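Local coordinates for protein L-lysine 6-monooxygenase (Pseudomonas syringae pv. tomato, PDB 5CQF) that probably catalyses the FAD- and NADPH-dependent N-hydroxylation of the side-chain amine of L-lysine, a step of siderophore biosynthesis, at residues 352-357 / 400-405; 170-175 / 188-193. All coordinates share one frame; numbering follows the deposited sequence.

Contact 1 (352-357 / 400-405); sequences YQQYLI and SERSHG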
# COMPACT_ATOMS: atom_id res chain seq x y z
N TYR A 352 3.29 -23.80 21.66
CA TYR A 352 4.37 -24.56 22.31
C TYR A 352 4.45 -24.28 23.80
O TYR A 352 4.22 -23.15 24.27
CB TYR A 352 5.74 -24.27 21.64
CG TYR A 352 5.80 -24.67 20.18
CD1 TYR A 352 5.31 -23.82 19.19
CD2 TYR A 352 6.32 -25.89 19.77
CE1 TYR A 352 5.34 -24.17 17.84
CE2 TYR A 352 6.36 -26.26 18.43
CZ TYR A 352 5.86 -25.40 17.47
OH TYR A 352 5.90 -25.74 16.13
N GLN A 353 4.80 -25.33 24.54
CA GLN A 353 4.90 -25.31 25.99
C GLN A 353 6.18 -24.62 26.45
O GLN A 353 7.24 -24.91 25.90
CB GLN A 353 4.92 -26.77 26.52
CG GLN A 353 4.71 -26.91 28.03
CD GLN A 353 3.38 -26.31 28.54
OE1 GLN A 353 3.15 -25.12 28.46
NE2 GLN A 353 2.53 -27.16 29.09
N GLN A 354 6.10 -23.72 27.42
CA GLN A 354 7.32 -23.20 28.06
C GLN A 354 7.72 -24.18 29.17
O GLN A 354 6.95 -24.48 30.08
CB GLN A 354 7.21 -21.73 28.56
CG GLN A 354 6.00 -21.35 29.43
CD GLN A 354 6.17 -20.06 30.28
OE1 GLN A 354 6.68 -19.03 29.80
NE2 GLN A 354 5.71 -20.12 31.54
N TYR A 355 8.91 -24.73 29.05
CA TYR A 355 9.42 -25.62 30.06
C TYR A 355 9.81 -24.76 31.26
O TYR A 355 10.18 -23.60 31.11
CB TYR A 355 10.63 -26.37 29.54
CG TYR A 355 10.32 -27.48 28.56
CD1 TYR A 355 9.40 -28.48 28.89
CD2 TYR A 355 11.00 -27.58 27.34
CE1 TYR A 355 9.14 -29.53 28.02
CE2 TYR A 355 10.74 -28.62 26.46
CZ TYR A 355 9.80 -29.59 26.80
OH TYR A 355 9.54 -30.64 25.95
N LEU A 356 9.69 -25.33 32.45
CA LEU A 356 10.24 -24.68 33.64
C LEU A 356 11.72 -25.04 33.68
O LEU A 356 12.56 -24.18 33.89
CB LEU A 356 9.51 -25.12 34.92
CG LEU A 356 8.01 -24.77 34.93
CD1 LEU A 356 7.36 -25.20 36.23
CD2 LEU A 356 7.76 -23.28 34.67
N ILE A 357 11.99 -26.33 33.47
CA ILE A 357 13.32 -26.87 33.34
C ILE A 357 13.33 -27.75 32.10
O ILE A 357 12.62 -28.75 32.07
CB ILE A 357 13.70 -27.75 34.53
CG1 ILE A 357 13.78 -26.90 35.80
CG2 ILE A 357 15.05 -28.43 34.27
CD1 ILE A 357 14.02 -27.69 37.07
N SER A 400 11.16 -16.40 26.55
CA SER A 400 10.00 -17.00 27.23
C SER A 400 9.31 -15.93 28.06
O SER A 400 9.97 -14.97 28.52
CB SER A 400 10.41 -18.14 28.16
OG SER A 400 11.28 -17.71 29.18
N GLU A 401 8.01 -16.08 28.25
CA GLU A 401 7.28 -15.18 29.11
C GLU A 401 7.85 -15.19 30.55
O GLU A 401 8.04 -14.14 31.15
CB GLU A 401 5.76 -15.50 29.08
CG GLU A 401 5.18 -15.19 27.70
CD GLU A 401 3.66 -15.12 27.61
OE1 GLU A 401 3.15 -14.47 26.66
OE2 GLU A 401 2.96 -15.70 28.46
N ARG A 402 8.18 -16.38 31.05
CA ARG A 402 8.51 -16.54 32.48
C ARG A 402 9.87 -15.90 32.81
O ARG A 402 10.04 -15.35 33.89
CB ARG A 402 8.46 -18.03 32.90
CG ARG A 402 9.51 -18.92 32.19
CD ARG A 402 9.49 -20.38 32.64
NE ARG A 402 9.95 -20.53 34.02
CZ ARG A 402 11.23 -20.47 34.39
NH1 ARG A 402 12.20 -20.27 33.50
NH2 ARG A 402 11.55 -20.62 35.67
N SER A 403 10.83 -15.98 31.90
CA SER A 403 12.16 -15.41 32.14
C SER A 403 12.32 -14.02 31.54
O SER A 403 13.09 -13.21 32.05
CB SER A 403 13.24 -16.33 31.57
OG SER A 403 13.29 -17.56 32.27
N HIS A 404 11.65 -13.73 30.42
CA HIS A 404 11.94 -12.50 29.68
C HIS A 404 10.74 -11.64 29.35
O HIS A 404 10.89 -10.59 28.75
CB HIS A 404 12.71 -12.82 28.41
CG HIS A 404 13.91 -13.68 28.64
ND1 HIS A 404 15.07 -13.19 29.20
CD2 HIS A 404 14.14 -14.99 28.41
CE1 HIS A 404 15.96 -14.16 29.31
NE2 HIS A 404 15.42 -15.27 28.82
N GLY A 405 9.54 -12.05 29.75
CA GLY A 405 8.34 -11.26 29.49
C GLY A 405 7.78 -11.34 28.08
O GLY A 405 6.73 -10.75 27.80
O HOH W 1 6.68 -18.54 26.73

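Contact 2 (170-175 / 188-193); sequences SAPRIP and HTSRFL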
# COMPACT_ATOMS: atom_id res chain seq x y z
N SER A 170 11.51 -25.67 22.61
CA SER A 170 10.50 -26.25 23.50
C SER A 170 9.54 -27.12 22.70
O SER A 170 9.69 -27.22 21.49
CB SER A 170 9.74 -25.15 24.22
OG SER A 170 10.51 -24.69 25.32
N ALA A 171 8.55 -27.73 23.37
CA ALA A 171 7.68 -28.74 22.72
C ALA A 171 6.22 -28.29 22.51
O ALA A 171 5.72 -27.41 23.21
CB ALA A 171 7.71 -30.04 23.51
N PRO A 172 5.54 -28.91 21.53
CA PRO A 172 4.12 -28.61 21.31
C PRO A 172 3.27 -28.74 22.59
O PRO A 172 3.41 -29.71 23.32
CB PRO A 172 3.66 -29.69 20.30
CG PRO A 172 4.90 -30.26 19.71
CD PRO A 172 6.05 -29.96 20.63
N ARG A 173 2.40 -27.77 22.83
CA ARG A 173 1.41 -27.85 23.88
C ARG A 173 0.26 -28.72 23.35
O ARG A 173 -0.42 -28.35 22.39
CB ARG A 173 0.91 -26.45 24.24
CG ARG A 173 -0.04 -26.37 25.43
CD ARG A 173 -0.46 -24.93 25.74
NE ARG A 173 -1.62 -24.46 24.95
CZ ARG A 173 -2.90 -24.79 25.18
NH1 ARG A 173 -3.87 -24.29 24.40
NH2 ARG A 173 -3.23 -25.63 26.16
N ILE A 174 0.08 -29.88 23.97
CA ILE A 174 -1.05 -30.78 23.70
C ILE A 174 -1.87 -30.92 24.98
O ILE A 174 -1.44 -31.63 25.91
CB ILE A 174 -0.57 -32.20 23.33
CG1 ILE A 174 0.44 -32.20 22.18
CG2 ILE A 174 -1.77 -33.08 23.02
CD1 ILE A 174 -0.11 -31.70 20.86
N PRO A 175 -3.05 -30.29 25.04
CA PRO A 175 -3.86 -30.51 26.23
C PRO A 175 -4.14 -31.99 26.43
O PRO A 175 -4.26 -32.73 25.44
CB PRO A 175 -5.15 -29.74 25.94
CG PRO A 175 -4.79 -28.74 24.90
CD PRO A 175 -3.68 -29.36 24.09
N HIS A 188 -0.88 -31.62 15.67
CA HIS A 188 -0.42 -30.27 16.01
C HIS A 188 0.07 -29.59 14.75
O HIS A 188 0.50 -30.26 13.80
CB HIS A 188 0.73 -30.37 17.00
CG HIS A 188 1.11 -29.07 17.64
ND1 HIS A 188 2.22 -28.36 17.26
CD2 HIS A 188 0.55 -28.38 18.65
CE1 HIS A 188 2.32 -27.27 18.00
NE2 HIS A 188 1.32 -27.25 18.85
N THR A 189 0.05 -28.26 14.76
CA THR A 189 0.51 -27.48 13.61
C THR A 189 1.96 -27.73 13.25
O THR A 189 2.32 -27.53 12.10
CB THR A 189 0.32 -25.95 13.81
OG1 THR A 189 0.89 -25.53 15.05
CG2 THR A 189 -1.12 -25.60 13.82
N SER A 190 2.78 -28.15 14.20
CA SER A 190 4.20 -28.40 13.95
C SER A 190 4.45 -29.58 12.99
O SER A 190 5.56 -29.77 12.51
CB SER A 190 4.93 -28.67 15.28
OG SER A 190 4.46 -29.86 15.90
N ARG A 191 3.44 -30.40 12.76
CA ARG A 191 3.55 -31.51 11.84
C ARG A 191 2.51 -31.37 10.72
O ARG A 191 2.18 -32.34 10.05
CB ARG A 191 3.35 -32.82 12.61
CG ARG A 191 4.38 -33.04 13.72
CD ARG A 191 5.57 -33.86 13.23
NE ARG A 191 5.17 -35.25 12.94
CZ ARG A 191 5.04 -36.21 13.85
NH1 ARG A 191 5.30 -35.98 15.14
NH2 ARG A 191 4.66 -37.43 13.46
N PHE A 192 2.02 -30.15 10.51
CA PHE A 192 0.94 -29.88 9.56
C PHE A 192 1.24 -30.38 8.16
O PHE A 192 0.39 -31.00 7.54
CB PHE A 192 0.56 -28.38 9.53
CG PHE A 192 -0.61 -28.07 8.64
CD1 PHE A 192 -1.91 -28.27 9.08
CD2 PHE A 192 -0.42 -27.58 7.36
CE1 PHE A 192 -2.99 -28.01 8.24
CE2 PHE A 192 -1.49 -27.32 6.53
CZ PHE A 192 -2.78 -27.54 6.97
N LEU A 193 2.43 -30.10 7.67
CA LEU A 193 2.79 -30.43 6.30
C LEU A 193 2.95 -31.93 6.15
O LEU A 193 2.38 -32.52 5.24
CB LEU A 193 4.09 -29.73 5.89
CG LEU A 193 3.98 -28.47 5.02
CD1 LEU A 193 3.52 -28.82 3.60
CD2 LEU A 193 3.07 -27.42 5.66

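Contact 1 (352-357 / 400-405)
Gln354 meets the first turn of the short helix 401-404 with its amide end. OE1 accepts a hydrogen bond from Arg402 N at 3.3 Å. The bond is long and bent, with an N-H...O angle of 138°, and the donor is tilted slightly from the carbonyl plane of the amide. This is an N-capped helix start: Ser400 is the N-cap, its OG accepts from Ser403 N at 3.3 Å, and Gln354 takes the N-H of Arg402 in the same turn. Glu401 N does not bond to OE1 directly. A water bridges them, donating to Gln354 OE1 at 3.1 Å and accepting from Glu401 N. Three N-H groups of the turn are thus matched by two side chains and one water. The helix end may polarise the amide oxygen slightly.

The rest of the Gln354 amide lies against the aliphatic part of Arg402, with NE2 3.7 Å from Arg402 CB. The amide and guanidinium planes are 70° apart, so they do not stack. Gln354 CG lies between its backbone N and carbonyl carbon (chi1 50°), and the extended chain beyond it carries OE1 across to the helix. Further along, Arg402 bends at chi3 and passes Leu356, which crosses it at about a right angle. Leu356 CD2 packs 3.6 Å from Arg402 NE, and Leu356 O stands over one face of the guanidinium, toward its rim.

The charged ends are held from outside the two segments. Glu401 OE2 pairs with Arg278 NE on helix 267-280, and Arg278 also touches Gln354. Arg402 NH2 forms a salt bridge with Asp373 OD1 and a hydrogen bond with Leu376 O.

Contact 2 (170-175 / 188-193)
Pro172 and His188 bring the two backbones nearest, with CA atoms 7.2 Å apart, and no hydrogen bond joins the segments. Pro172 lays CB of its ring over the imidazole of His188. CB stands 3.5 Å from the ring centroid and only 4° off the normal, a centred CH-pi contact. On the opposite face Thr189 OG1 sits toward the rim. Ile174 adds a methyl, CD1, which lies 4.0 Å from His188 CD2 and approaches obliquely. His188 comes at the end of strand 186-188, an edge strand, within this chain, of the parallel sheet of a Rossmann-type fold; a 3-10 turn at 189-190 leads on to helix 192-198. The imidazole is held at both nitrogens. NE2 bonds to Gly351 O, beyond the two segments. ND1 accepts from Ser190 N at 3.1 Å, though this donor lies 36° out of the ring plane. ND1 also shares a 3.0 Å hydrogen bond with Ser190 OG. Ser190 OG lies between its own N and carbonyl carbon (chi1 64°), which turns it back toward the ring. The same oxygen touches Pro172 CG at 3.9 Å.

In the fold
Both are surface contacts, and each has one buried residue, Arg402 in contact 1 and His188 in contact 2. Contact 1 mixes one hydrogen bond and a water bridge with packing along an arginine side chain, at a helix start beyond strand 393-396 of one parallel sheet. Contact 2 is mainly apolar across its segments, and packs a loop against the end of strand 186-188 of the other sheet. Both loops belong to connections between the two sheets, 170-175 from 163-166 toward 186-188, and 352-357 from 345-348 toward 393-396, and they touch each other there. Gln353 N probably bonds to Ala171 O. Tyr352 sets its ring edge-to-face with His188, and Tyr355 packs on Ala171.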